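Local coordinates for protein probable hydrolase (Pseudomonas aeruginosa, PDB 3OM8) that probably works as an alpha/beta-fold hydrolase, perhaps opening the lactone ring of 3-oxoadipate enol-lactone, at residues 27-32 with 55-60; 34-39 with 62-67; 48-53 with 259-264; 99-104 with 244-249; 121-126 with 211-216. All blocks are in the same frame, centred on the assembly; numbering follows the deposited sequence.

Contact 1: 27-32 with 55-60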
# COMPACT_ATOMS: atom_id res chain seq x y z
N LYS B 27 -4.36 -28.69 -13.55
CA LYS B 27 -4.11 -27.27 -13.31
C LYS B 27 -2.88 -27.07 -12.45
O LYS B 27 -2.49 -27.96 -11.71
CB LYS B 27 -5.35 -26.62 -12.70
CG LYS B 27 -6.44 -26.37 -13.73
CD LYS B 27 -7.74 -25.90 -13.11
CE LYS B 27 -8.82 -25.78 -14.17
NZ LYS B 27 -10.18 -25.62 -13.56
N PRO B 28 -2.25 -25.90 -12.55
CA PRO B 28 -1.01 -25.59 -11.82
C PRO B 28 -1.23 -25.66 -10.31
O PRO B 28 -2.31 -25.32 -9.84
CB PRO B 28 -0.72 -24.15 -12.23
CG PRO B 28 -1.49 -23.94 -13.50
CD PRO B 28 -2.74 -24.75 -13.32
N LEU B 29 -0.20 -26.09 -9.58
CA LEU B 29 -0.33 -26.34 -8.14
C LEU B 29 -0.14 -25.07 -7.33
O LEU B 29 0.84 -24.35 -7.51
CB LEU B 29 0.68 -27.41 -7.69
CG LEU B 29 0.47 -28.25 -6.40
CD1 LEU B 29 0.70 -27.43 -5.17
CD2 LEU B 29 -0.89 -28.91 -6.35
N LEU B 30 -1.11 -24.79 -6.46
CA LEU B 30 -0.99 -23.70 -5.49
C LEU B 30 -1.08 -24.26 -4.07
O LEU B 30 -2.10 -24.85 -3.70
CB LEU B 30 -2.09 -22.66 -5.72
CG LEU B 30 -2.23 -21.63 -4.60
CD1 LEU B 30 -0.93 -20.84 -4.41
CD2 LEU B 30 -3.38 -20.70 -4.86
N ALA B 31 -0.02 -24.08 -3.29
CA ALA B 31 0.02 -24.56 -1.91
C ALA B 31 -0.29 -23.44 -0.92
O ALA B 31 0.26 -22.34 -1.02
CB ALA B 31 1.37 -25.19 -1.59
N LEU B 32 -1.17 -23.73 0.03
CA LEU B 32 -1.54 -22.78 1.07
C LEU B 32 -0.97 -23.22 2.41
O LEU B 32 -1.00 -24.41 2.74
CB LEU B 32 -3.06 -22.68 1.18
CG LEU B 32 -3.75 -22.42 -0.16
CD1 LEU B 32 -5.23 -22.17 0.02
CD2 LEU B 32 -3.09 -21.24 -0.83
N ARG B 55 -4.82 -26.17 -8.95
CA ARG B 55 -4.97 -27.29 -8.04
C ARG B 55 -4.46 -26.80 -6.70
O ARG B 55 -3.30 -26.40 -6.59
CB ARG B 55 -4.13 -28.47 -8.51
CG ARG B 55 -4.49 -29.79 -7.87
CD ARG B 55 -3.52 -30.85 -8.30
NE ARG B 55 -4.02 -32.19 -7.99
CZ ARG B 55 -3.26 -33.28 -8.01
NH1 ARG B 55 -3.79 -34.46 -7.72
NH2 ARG B 55 -1.97 -33.18 -8.31
N VAL B 56 -5.32 -26.82 -5.70
CA VAL B 56 -4.96 -26.27 -4.39
C VAL B 56 -4.54 -27.34 -3.37
O VAL B 56 -5.34 -28.19 -2.97
CB VAL B 56 -6.11 -25.42 -3.81
CG1 VAL B 56 -5.75 -24.87 -2.43
CG2 VAL B 56 -6.44 -24.28 -4.76
N LEU B 57 -3.28 -27.29 -2.96
CA LEU B 57 -2.78 -28.13 -1.89
C LEU B 57 -2.92 -27.41 -0.56
O LEU B 57 -2.37 -26.32 -0.40
CB LEU B 57 -1.30 -28.48 -2.10
CG LEU B 57 -0.58 -29.10 -0.90
CD1 LEU B 57 -1.03 -30.54 -0.70
CD2 LEU B 57 0.92 -29.05 -1.09
N ARG B 58 -3.67 -28.01 0.36
CA ARG B 58 -3.81 -27.49 1.73
C ARG B 58 -3.30 -28.53 2.73
O ARG B 58 -3.39 -29.73 2.48
CB ARG B 58 -5.27 -27.16 2.03
CG ARG B 58 -5.78 -25.88 1.36
CD ARG B 58 -7.18 -25.57 1.82
NE ARG B 58 -8.14 -26.58 1.38
CZ ARG B 58 -9.38 -26.69 1.84
NH1 ARG B 58 -9.82 -25.86 2.77
NH2 ARG B 58 -10.18 -27.63 1.37
N TYR B 59 -2.77 -28.07 3.87
CA TYR B 59 -2.34 -28.99 4.92
C TYR B 59 -2.45 -28.35 6.30
O TYR B 59 -2.43 -27.12 6.43
CB TYR B 59 -0.90 -29.46 4.67
CG TYR B 59 0.14 -28.39 4.94
CD1 TYR B 59 0.96 -28.47 6.05
CD2 TYR B 59 0.28 -27.30 4.09
CE1 TYR B 59 1.92 -27.49 6.31
CE2 TYR B 59 1.23 -26.31 4.34
CZ TYR B 59 2.04 -26.42 5.46
OH TYR B 59 2.99 -25.46 5.74
N ASP B 60 -2.61 -29.18 7.33
CA ASP B 60 -2.53 -28.71 8.71
C ASP B 60 -1.08 -28.75 9.14
O ASP B 60 -0.42 -29.78 9.05
CB ASP B 60 -3.41 -29.56 9.63
CG ASP B 60 -4.88 -29.26 9.46
OD1 ASP B 60 -5.18 -28.18 8.93
OD2 ASP B 60 -5.74 -30.10 9.85
O HOH W 1 -3.32 -25.19 4.11

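Contact 2: 34-39 with 62-67. With EDO (1,2-ethanediol), chain F.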
# COMPACT_ATOMS: atom_id res chain seq x y z
N ASN B 34 -1.06 -22.24 6.67
CA ASN B 34 -2.00 -21.58 7.58
C ASN B 34 -1.37 -20.68 8.64
O ASN B 34 -0.16 -20.68 8.84
CB ASN B 34 -2.88 -22.62 8.28
CG ASN B 34 -3.34 -23.72 7.36
OD1 ASN B 34 -3.71 -23.48 6.22
ND2 ASN B 34 -3.34 -24.95 7.85
N SER B 35 -2.21 -19.91 9.33
CA SER B 35 -1.77 -19.16 10.50
C SER B 35 -1.55 -20.15 11.65
O SER B 35 -2.11 -21.25 11.66
CB SER B 35 -2.85 -18.16 10.92
OG SER B 35 -2.59 -17.62 12.21
N ILE B 36 -0.75 -19.74 12.62
CA ILE B 36 -0.64 -20.50 13.86
C ILE B 36 -2.05 -20.58 14.46
O ILE B 36 -2.85 -19.66 14.28
CB ILE B 36 0.28 -19.77 14.85
CG1 ILE B 36 0.66 -20.65 16.03
CG2 ILE B 36 -0.39 -18.49 15.36
CD1 ILE B 36 1.43 -19.89 17.07
N GLY B 37 -2.36 -21.68 15.13
CA GLY B 37 -3.64 -21.79 15.81
C GLY B 37 -4.84 -22.06 14.92
O GLY B 37 -5.97 -22.02 15.39
N THR B 38 -4.61 -22.33 13.63
CA THR B 38 -5.73 -22.61 12.75
C THR B 38 -5.54 -23.93 12.02
O THR B 38 -4.52 -24.60 12.19
CB THR B 38 -5.97 -21.50 11.67
OG1 THR B 38 -4.90 -21.52 10.72
CG2 THR B 38 -6.08 -20.12 12.32
N THR B 39 -6.54 -24.29 11.22
CA THR B 39 -6.47 -25.46 10.35
C THR B 39 -6.67 -25.05 8.89
O THR B 39 -6.97 -23.89 8.59
CB THR B 39 -7.54 -26.48 10.71
OG1 THR B 39 -8.83 -25.95 10.37
CG2 THR B 39 -7.50 -26.80 12.22
N ARG B 62 2.45 -28.87 11.20
CA ARG B 62 2.98 -29.61 12.33
C ARG B 62 2.37 -29.04 13.62
O ARG B 62 2.37 -27.83 13.82
CB ARG B 62 4.51 -29.47 12.31
CG ARG B 62 5.26 -29.95 13.52
CD ARG B 62 6.76 -29.81 13.26
NE ARG B 62 7.18 -30.62 12.12
CZ ARG B 62 7.81 -31.80 12.23
NH1 ARG B 62 8.15 -32.47 11.13
NH2 ARG B 62 8.11 -32.30 13.43
N GLY B 63 1.83 -29.91 14.45
CA GLY B 63 1.30 -29.49 15.74
C GLY B 63 -0.13 -28.98 15.72
O GLY B 63 -0.68 -28.64 16.77
N HIS B 64 -0.75 -28.96 14.54
CA HIS B 64 -2.07 -28.34 14.36
C HIS B 64 -3.15 -29.26 13.79
O HIS B 64 -2.85 -30.24 13.08
CB HIS B 64 -1.97 -27.13 13.42
CG HIS B 64 -1.30 -25.94 14.03
ND1 HIS B 64 0.07 -25.78 14.04
CD2 HIS B 64 -1.81 -24.83 14.61
CE1 HIS B 64 0.37 -24.63 14.62
NE2 HIS B 64 -0.75 -24.04 14.97
N GLY B 65 -4.40 -28.92 14.09
CA GLY B 65 -5.55 -29.58 13.52
C GLY B 65 -5.49 -31.09 13.41
O GLY B 65 -5.48 -31.79 14.42
N ALA B 66 -5.44 -31.59 12.19
CA ALA B 66 -5.53 -33.02 11.94
C ALA B 66 -4.16 -33.65 11.80
O ALA B 66 -4.04 -34.84 11.54
CB ALA B 66 -6.35 -33.29 10.69
N SER B 67 -3.13 -32.83 11.95
CA SER B 67 -1.77 -33.34 11.96
C SER B 67 -1.38 -33.77 13.39
O SER B 67 -2.07 -33.41 14.36
CB SER B 67 -0.80 -32.30 11.41
OG SER B 67 -0.94 -32.19 10.00
C1 EDO F . 3.07 -15.85 13.66
O1 EDO F . 2.83 -14.70 14.49
C2 EDO F . 1.97 -16.90 13.88
O2 EDO F . 1.00 -17.00 12.81
O HOH W 2 -5.20 -26.26 15.03

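Contact 3: 48-53 with 259-264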
# COMPACT_ATOMS: atom_id res chain seq x y z
N PRO B 48 -13.54 -21.99 -3.95
CA PRO B 48 -14.22 -21.89 -5.26
C PRO B 48 -13.45 -21.00 -6.25
O PRO B 48 -13.20 -21.44 -7.37
CB PRO B 48 -15.57 -21.28 -4.91
CG PRO B 48 -15.82 -21.79 -3.48
CD PRO B 48 -14.47 -21.74 -2.83
N ALA B 49 -13.07 -19.80 -5.84
CA ALA B 49 -12.32 -18.92 -6.73
C ALA B 49 -10.92 -19.46 -7.04
O ALA B 49 -10.44 -19.37 -8.18
CB ALA B 49 -12.23 -17.50 -6.17
N LEU B 50 -10.25 -20.02 -6.04
CA LEU B 50 -8.89 -20.51 -6.25
C LEU B 50 -8.85 -21.72 -7.19
O LEU B 50 -7.98 -21.80 -8.04
CB LEU B 50 -8.21 -20.85 -4.92
CG LEU B 50 -7.82 -19.65 -4.05
CD1 LEU B 50 -7.12 -20.11 -2.81
CD2 LEU B 50 -6.92 -18.71 -4.84
N THR B 51 -9.80 -22.63 -7.03
CA THR B 51 -9.77 -23.89 -7.76
C THR B 51 -10.26 -23.75 -9.19
O THR B 51 -10.21 -24.71 -9.96
CB THR B 51 -10.61 -25.01 -7.08
OG1 THR B 51 -11.98 -24.61 -6.99
CG2 THR B 51 -10.05 -25.34 -5.68
N ARG B 52 -10.75 -22.56 -9.53
CA ARG B 52 -11.12 -22.26 -10.91
C ARG B 52 -9.88 -22.29 -11.80
O ARG B 52 -9.96 -22.65 -12.96
CB ARG B 52 -11.79 -20.89 -11.03
CG ARG B 52 -13.30 -20.91 -10.86
CD ARG B 52 -13.94 -19.62 -11.40
NE ARG B 52 -14.75 -18.95 -10.38
CZ ARG B 52 -14.35 -17.90 -9.66
NH1 ARG B 52 -15.17 -17.38 -8.75
NH2 ARG B 52 -13.15 -17.36 -9.85
N HIS B 53 -8.74 -21.94 -11.22
CA HIS B 53 -7.50 -21.80 -11.97
C HIS B 53 -6.36 -22.73 -11.50
O HIS B 53 -5.46 -23.06 -12.27
CB HIS B 53 -7.05 -20.35 -11.89
CG HIS B 53 -8.13 -19.37 -12.24
ND1 HIS B 53 -8.31 -18.89 -13.52
CD2 HIS B 53 -9.08 -18.79 -11.48
CE1 HIS B 53 -9.33 -18.05 -13.53
NE2 HIS B 53 -9.82 -17.97 -12.31
N ALA B 259 -6.61 -9.99 -5.48
CA ALA B 259 -5.19 -9.68 -5.40
C ALA B 259 -4.34 -10.89 -5.72
O ALA B 259 -3.39 -10.79 -6.50
CB ALA B 259 -4.85 -9.16 -4.02
N VAL B 260 -4.69 -12.02 -5.12
CA VAL B 260 -3.95 -13.28 -5.34
C VAL B 260 -4.06 -13.76 -6.78
O VAL B 260 -3.05 -14.02 -7.44
CB VAL B 260 -4.44 -14.41 -4.37
CG1 VAL B 260 -3.89 -15.76 -4.79
CG2 VAL B 260 -4.07 -14.10 -2.93
N LEU B 261 -5.29 -13.89 -7.27
CA LEU B 261 -5.54 -14.43 -8.61
C LEU B 261 -4.92 -13.59 -9.73
O LEU B 261 -4.43 -14.13 -10.72
CB LEU B 261 -7.05 -14.61 -8.84
CG LEU B 261 -7.61 -15.80 -8.05
CD1 LEU B 261 -9.12 -15.95 -8.20
CD2 LEU B 261 -6.91 -17.08 -8.49
N SER B 262 -4.93 -12.27 -9.56
CA SER B 262 -4.40 -11.40 -10.61
C SER B 262 -2.89 -11.52 -10.64
O SER B 262 -2.28 -11.53 -11.72
CB SER B 262 -4.82 -9.95 -10.36
OG SER B 262 -6.22 -9.81 -10.51
N PHE B 263 -2.30 -11.61 -9.45
CA PHE B 263 -0.86 -11.78 -9.31
C PHE B 263 -0.39 -13.10 -9.91
O PHE B 263 0.65 -13.15 -10.57
CB PHE B 263 -0.46 -11.71 -7.83
CG PHE B 263 0.98 -12.05 -7.59
CD1 PHE B 263 2.00 -11.21 -8.04
CD2 PHE B 263 1.33 -13.21 -6.91
CE1 PHE B 263 3.33 -11.52 -7.82
CE2 PHE B 263 2.66 -13.53 -6.67
CZ PHE B 263 3.66 -12.69 -7.13
N LEU B 264 -1.15 -14.17 -9.70
CA LEU B 264 -0.72 -15.50 -10.12
C LEU B 264 -1.02 -15.79 -11.59
O LEU B 264 -0.61 -16.82 -12.13
CB LEU B 264 -1.36 -16.58 -9.23
CG LEU B 264 -0.89 -16.60 -7.77
CD1 LEU B 264 -1.66 -17.66 -7.01
CD2 LEU B 264 0.61 -16.84 -7.67

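Contact 4: 99-104 with 244-249. With EDO (1,2-ethanediol), chain F.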
# COMPACT_ATOMS: atom_id res chain seq x y z
N GLY B 99 1.16 -18.19 1.90
CA GLY B 99 1.21 -18.42 3.33
C GLY B 99 0.73 -17.20 4.09
O GLY B 99 1.14 -16.08 3.78
N LEU B 100 -0.14 -17.41 5.07
CA LEU B 100 -0.62 -16.31 5.90
C LEU B 100 -0.01 -16.39 7.31
O LEU B 100 -0.03 -17.44 7.95
CB LEU B 100 -2.15 -16.32 5.98
CG LEU B 100 -2.81 -15.12 6.66
CD1 LEU B 100 -4.00 -14.62 5.85
CD2 LEU B 100 -3.25 -15.47 8.06
N SER B 101 0.55 -15.28 7.77
CA SER B 101 1.21 -15.22 9.07
C SER B 101 2.36 -16.24 9.18
O SER B 101 3.33 -16.16 8.42
CB SER B 101 0.20 -15.40 10.20
OG SER B 101 0.62 -14.70 11.35
N LEU B 102 2.27 -17.18 10.12
CA LEU B 102 3.30 -18.22 10.24
C LEU B 102 3.55 -18.87 8.88
O LEU B 102 4.69 -19.05 8.47
CB LEU B 102 2.93 -19.29 11.29
CG LEU B 102 3.90 -20.48 11.43
CD1 LEU B 102 5.33 -20.03 11.77
CD2 LEU B 102 3.41 -21.50 12.46
N GLY B 103 2.47 -19.20 8.17
CA GLY B 103 2.59 -19.73 6.82
C GLY B 103 3.43 -18.82 5.93
O GLY B 103 4.16 -19.28 5.04
N GLY B 104 3.34 -17.52 6.16
CA GLY B 104 4.10 -16.55 5.38
C GLY B 104 5.59 -16.60 5.69
O GLY B 104 6.43 -16.35 4.81
N ALA B 244 -7.70 -4.20 6.85
CA ALA B 244 -7.97 -5.36 7.70
C ALA B 244 -7.11 -5.37 8.95
O ALA B 244 -6.15 -4.60 9.08
CB ALA B 244 -7.74 -6.65 6.93
N VAL B 245 -7.47 -6.27 9.87
CA VAL B 245 -6.66 -6.57 11.05
C VAL B 245 -5.64 -7.67 10.74
O VAL B 245 -4.56 -7.37 10.26
CB VAL B 245 -7.53 -6.93 12.25
CG1 VAL B 245 -6.67 -7.10 13.49
CG2 VAL B 245 -8.58 -5.84 12.48
N HIS B 246 -5.97 -8.94 10.97
CA HIS B 246 -4.96 -9.98 10.74
C HIS B 246 -5.31 -11.10 9.76
O HIS B 246 -4.44 -11.61 9.06
CB HIS B 246 -4.44 -10.56 12.06
CG HIS B 246 -3.30 -11.53 11.89
ND1 HIS B 246 -2.07 -11.15 11.39
CD2 HIS B 246 -3.20 -12.85 12.16
CE1 HIS B 246 -1.27 -12.20 11.34
NE2 HIS B 246 -1.93 -13.25 11.81
N LEU B 247 -6.57 -11.51 9.73
CA LEU B 247 -6.99 -12.55 8.79
C LEU B 247 -7.71 -11.87 7.62
O LEU B 247 -8.94 -11.92 7.51
CB LEU B 247 -7.89 -13.58 9.46
CG LEU B 247 -7.31 -14.37 10.64
CD1 LEU B 247 -8.42 -14.97 11.46
CD2 LEU B 247 -6.35 -15.46 10.19
N SER B 248 -6.93 -11.25 6.74
CA SER B 248 -7.52 -10.38 5.72
C SER B 248 -8.35 -11.15 4.69
O SER B 248 -9.30 -10.61 4.14
CB SER B 248 -6.45 -9.50 5.07
OG SER B 248 -5.40 -10.28 4.54
N ASN B 249 -8.04 -12.43 4.48
CA ASN B 249 -8.87 -13.27 3.62
C ASN B 249 -10.27 -13.45 4.19
O ASN B 249 -11.23 -13.66 3.46
CB ASN B 249 -8.24 -14.64 3.37
CG ASN B 249 -8.18 -15.52 4.64
OD1 ASN B 249 -7.65 -15.11 5.67
ND2 ASN B 249 -8.72 -16.73 4.54
C1 EDO F . 3.07 -15.85 13.66
O1 EDO F . 2.83 -14.70 14.49
C2 EDO F . 1.97 -16.90 13.88
O2 EDO F . 1.00 -17.00 12.81

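Contact 5: 121-126 with 211-216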
# COMPACT_ATOMS: atom_id res chain seq x y z
N LEU B 121 5.21 -16.32 -5.22
CA LEU B 121 5.09 -16.31 -3.77
C LEU B 121 4.16 -15.21 -3.28
O LEU B 121 4.33 -14.03 -3.62
CB LEU B 121 6.48 -16.16 -3.14
CG LEU B 121 6.65 -16.11 -1.63
CD1 LEU B 121 6.35 -17.50 -0.98
CD2 LEU B 121 8.08 -15.66 -1.31
N VAL B 122 3.15 -15.60 -2.51
CA VAL B 122 2.28 -14.65 -1.83
C VAL B 122 2.48 -14.74 -0.31
O VAL B 122 2.51 -15.84 0.26
CB VAL B 122 0.80 -14.86 -2.18
CG1 VAL B 122 -0.05 -13.73 -1.60
CG2 VAL B 122 0.62 -14.94 -3.70
N LEU B 123 2.63 -13.59 0.33
CA LEU B 123 2.88 -13.49 1.75
C LEU B 123 1.81 -12.61 2.36
O LEU B 123 1.83 -11.40 2.18
CB LEU B 123 4.25 -12.86 1.98
CG LEU B 123 5.40 -13.55 1.25
CD1 LEU B 123 6.71 -12.79 1.45
CD2 LEU B 123 5.53 -14.99 1.73
N ALA B 124 0.87 -13.22 3.09
CA ALA B 124 -0.25 -12.47 3.65
C ALA B 124 -0.08 -12.26 5.15
O ALA B 124 0.26 -13.19 5.88
CB ALA B 124 -1.56 -13.19 3.36
N ASN B 125 -0.33 -11.04 5.61
CA ASN B 125 -0.31 -10.72 7.02
C ASN B 125 0.84 -11.46 7.72
O ASN B 125 0.61 -12.33 8.57
CB ASN B 125 -1.64 -11.12 7.66
CG ASN B 125 -2.82 -10.37 7.06
OD1 ASN B 125 -3.22 -9.32 7.56
ND2 ASN B 125 -3.40 -10.93 6.00
N THR B 126 2.06 -11.13 7.33
CA THR B 126 3.22 -11.84 7.82
C THR B 126 4.35 -10.88 8.13
O THR B 126 4.17 -9.66 8.11
CB THR B 126 3.70 -12.92 6.83
OG1 THR B 126 4.66 -13.77 7.48
CG2 THR B 126 4.34 -12.27 5.61
N THR B 211 7.14 -11.87 -5.87
CA THR B 211 6.49 -11.84 -4.58
C THR B 211 5.39 -10.80 -4.47
O THR B 211 5.60 -9.63 -4.76
CB THR B 211 7.52 -11.55 -3.47
OG1 THR B 211 8.58 -12.51 -3.55
CG2 THR B 211 6.86 -11.61 -2.11
N LEU B 212 4.21 -11.22 -4.03
CA LEU B 212 3.15 -10.31 -3.63
C LEU B 212 3.01 -10.32 -2.11
O LEU B 212 2.94 -11.39 -1.50
CB LEU B 212 1.81 -10.71 -4.25
CG LEU B 212 0.58 -9.99 -3.70
CD1 LEU B 212 0.64 -8.50 -4.05
CD2 LEU B 212 -0.71 -10.60 -4.25
N VAL B 213 2.99 -9.14 -1.50
CA VAL B 213 2.78 -9.01 -0.06
C VAL B 213 1.44 -8.35 0.23
O VAL B 213 1.17 -7.24 -0.23
CB VAL B 213 3.87 -8.16 0.59
CG1 VAL B 213 3.62 -8.05 2.09
CG2 VAL B 213 5.24 -8.72 0.31
N ILE B 214 0.60 -9.05 1.00
CA ILE B 214 -0.67 -8.50 1.47
C ILE B 214 -0.54 -8.14 2.94
O ILE B 214 -0.05 -8.94 3.74
CB ILE B 214 -1.81 -9.52 1.27
CG1 ILE B 214 -1.90 -9.92 -0.20
CG2 ILE B 214 -3.14 -8.94 1.77
CD1 ILE B 214 -2.94 -10.96 -0.50
N ALA B 215 -0.94 -6.92 3.30
CA ALA B 215 -0.84 -6.46 4.69
C ALA B 215 -2.14 -5.86 5.18
O ALA B 215 -2.95 -5.39 4.38
CB ALA B 215 0.30 -5.46 4.84
N GLY B 216 -2.35 -5.89 6.49
CA GLY B 216 -3.55 -5.33 7.09
C GLY B 216 -3.19 -4.05 7.80
O GLY B 216 -2.26 -4.02 8.59
O HOH W 3 2.03 -8.94 5.41

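Contact 1: 27-32 with 55-60
With its CG anti to the carbonyl carbon (chi1 -52°), Leu32 leans across to the neighbouring strand, where CD1 meets CG1 of Val56 at 3.7 Å. Leu29, on the other face of the sheet, sends CG away from its backbone N (chi1 -158°), and its two methyls divide the work: CD1 rests on CB of Leu57, 3.8 Å away, while CD2 lies against the aliphatic CD of Arg55. Ala31 joins that face, its CB close to CD2 of Leu57. Between these two layers of side chains the strands run parallel in exact step, Leu29 beside Arg55 through Ala31 beside Leu57, and the short strand axes are inclined at 25°. The nearly straight bonds Leu30 N to Arg55 O (2.7 Å) and Leu32 N to Leu57 O (2.9 Å) alternate with more bent ones from Arg55 N to Pro28 O and from Leu57 N to Leu30 O. Where the strands part, a water takes over: it accepts from Tyr59 N and lies 2.8 Å from Leu32 O, to which it can donate, and CE2 of the Tyr59 ring comes within 3.3 Å of Leu32 O. The pair belongs to a beta-alpha-beta unit whose helix 47-51 packs through Leu50 on Leu32 and Val56. On the opposite face Leu57 meets Leu90 of helix 76-90, and strands 95-100 and 16-22 flank the pair in the sheet.

Contact 2: 34-39 with 62-67
His64 points its imidazole across the gap into the turn made by residues 35-38, and nearly everything in this contact is arranged round that ring. Its NE2 accepts the backbone N-H of Gly37 at 2.9 Å in an almost straight bond (167°), the donor lying at the ring edge but tilted 20° out of the plane. CG1 of Ile36 reaches the same edge in the ring plane, 3.8 Å from NE2, and the two side chains meet at a slant. At CD2 the ring approaches Thr38 O, so the imidazole is bordered by three successive residues of the turn. The other nitrogen fixes the ring from behind: ND1 donates to Arg62 O at 3.1 Å, from above the carbonyl plane and not on a lone pair. Away from the ring, CG2 of Thr39 packs on CA of Gly65 at 3.6 Å, and a water accepts from Gly65 N while giving only a weak bond to Thr38 O. The turn holding Ile36 and Gly37 is of type II, and Thr38 OG1 helps close it by donating to Ser35 O. Ile36 N, next to the bonded Gly37 N, donates to O2 of a 1,2-ethanediol, probably from the crystallisation liquor, which also binds Ser101 and Leu102, consistent with a place for Ile36 N in an oxyanion hole. Because ND1 donates and NE2 accepts, the bonding pattern is consistent with a neutral imidazole protonated on ND1, whose rotation is set by a backbone group at each nitrogen and which ties the two loops together.

Contact 3: 48-53 with 259-264
Residues of the short helix 47-51, with those just after it, face part of helix 253-264 here; the nearest CA atoms, those of Leu50 and Leu261, are 7.3 Å apart. Side chains make the contact, chiefly Leu261, which points at the other segment and spreads its two methyls over different neighbours. Leu261 CD1 sits 3.7 Å from the carbonyl oxygen Ala49 O and 4.0 Å from Ala49 CB. CD2, the other branch of the leucine, touches CD2 of Leu50 at 4.0 Å and CD2 of the His53 ring at 4.1 Å. An extended chain (chi2 177°) whose CG stands anti to the carbonyl carbon (chi1 -73°) aims this fork at the other segment. The two leucines cross obliquely, whereas His53 crosses Leu261 at about a right angle. A looser touch links Leu50 CD2 with CG1 of Val260, and with the methyls of Leu261 and Ala49 it makes the side-chain contacts mostly aliphatic. Both helices lie on the same face of the central sheet: Leu50 rests on Leu30 and Leu32 of strand 29-33, Val260 on Ile214 of strand 211-216, and Phe54 of the following loop packs against Leu261.

Contact 4: 99-104 with 244-249
The nucleophile elbow of the alpha/beta hydrolase fold, a sharp turn between strand 95-100 and helix 102-113, here meets the loop that carries the presumed catalytic histidine. Ser101 stands at the turn with the strained backbone expected of an elbow (phi 58°, psi -119°), flanked by Gly99 and Gly103 in the GxSxG pattern. Ser101 and His246, with Asp219 OD2 hydrogen-bonded to His246 ND1, have the geometry of a Ser-His-Asp triad and are probably the catalytic residues. Ser101 OG lies at the edge of the His246 ring, in its plane, 3.0 Å from NE2; the bond from NE2 is weak because it is strongly bent (122°). Trp160 meets the same ring. A 1,2-ethanediol, probably from the crystallisation liquor, occupies the site: its O2 accepts from Leu102 N at 3.0 Å and shares a hydrogen bond with Ser101 OG, consistent with an oxyanion hole formed by the backbone N-H groups of Ile36 and Leu102. Beside the polar centre, Leu100 crosses Leu247 at about a right angle, CD2 to CD2 at 3.8 Å. Asn249 ND2 is hydrogen-bonded to Gln46 OE1, while Asn249 OD1, 3.7 Å from Leu100 CD1, has no partner in the model.

Contact 5: 121-126 with 211-216
Four backbone hydrogen bonds join Leu121 and its neighbours to the strand beginning at Thr211, with donors and acceptors passing back and forth between them. Leu212 N donates to Leu121 O at 2.8 Å, Leu123 N to Leu212 O at 2.9 Å, Ile214 N to Leu123 O, and finally Asn125 N to Ile214 O at 2.8 Å. That last oxygen has a second partner, a water that donates to it at 2.7 Å and accepts from Thr126 N, carrying the connection past the end of strand 118-124. Between the bonds, CA-H groups such as that of Thr211 lean on the same oxygens. Outward from the backbone, one face holds Leu123 across Thr211, with Leu123 CD1 3.8 Å from Thr211 CG2. On the other face CG1 of Val122 approaches both CD2 of Leu212 and CD1 of Ile214, each at 4.2 Å, while Ala124 CB faces Ile214 CB. Phe256 and Phe263 of helix 253-264 cover this second face, and helix 102-113 packs on the first through Leu121 and Leu123. Aligned to within 11°, the two strands form part of the parallel core of the sheet of an alpha/beta hydrolase, whose C-terminal strand ends lead into the probable active-site loops.

Overall arrangement
Contacts 1 and 5 pair neighbouring strands in the same central sheet, their centres about 17 Å apart, with strand 95-100 standing between the two pairs. That strand leads into contact 4, whose centre is about 8 Å from that of contact 5 and which touches it. Contact 2, on the loops following the strands of contact 1, has its centre about 14 Å from that of contact 4 and shares its 1,2-ethanediol. The segments of contacts 1 and 2 alternate along the chain, and both close before contact 4 opens. Contact 3 packs two helices on one sheet face and closes a long loop holding contacts 4 and 5. Probable catalytic residues thus gather beyond the parallel strand ends.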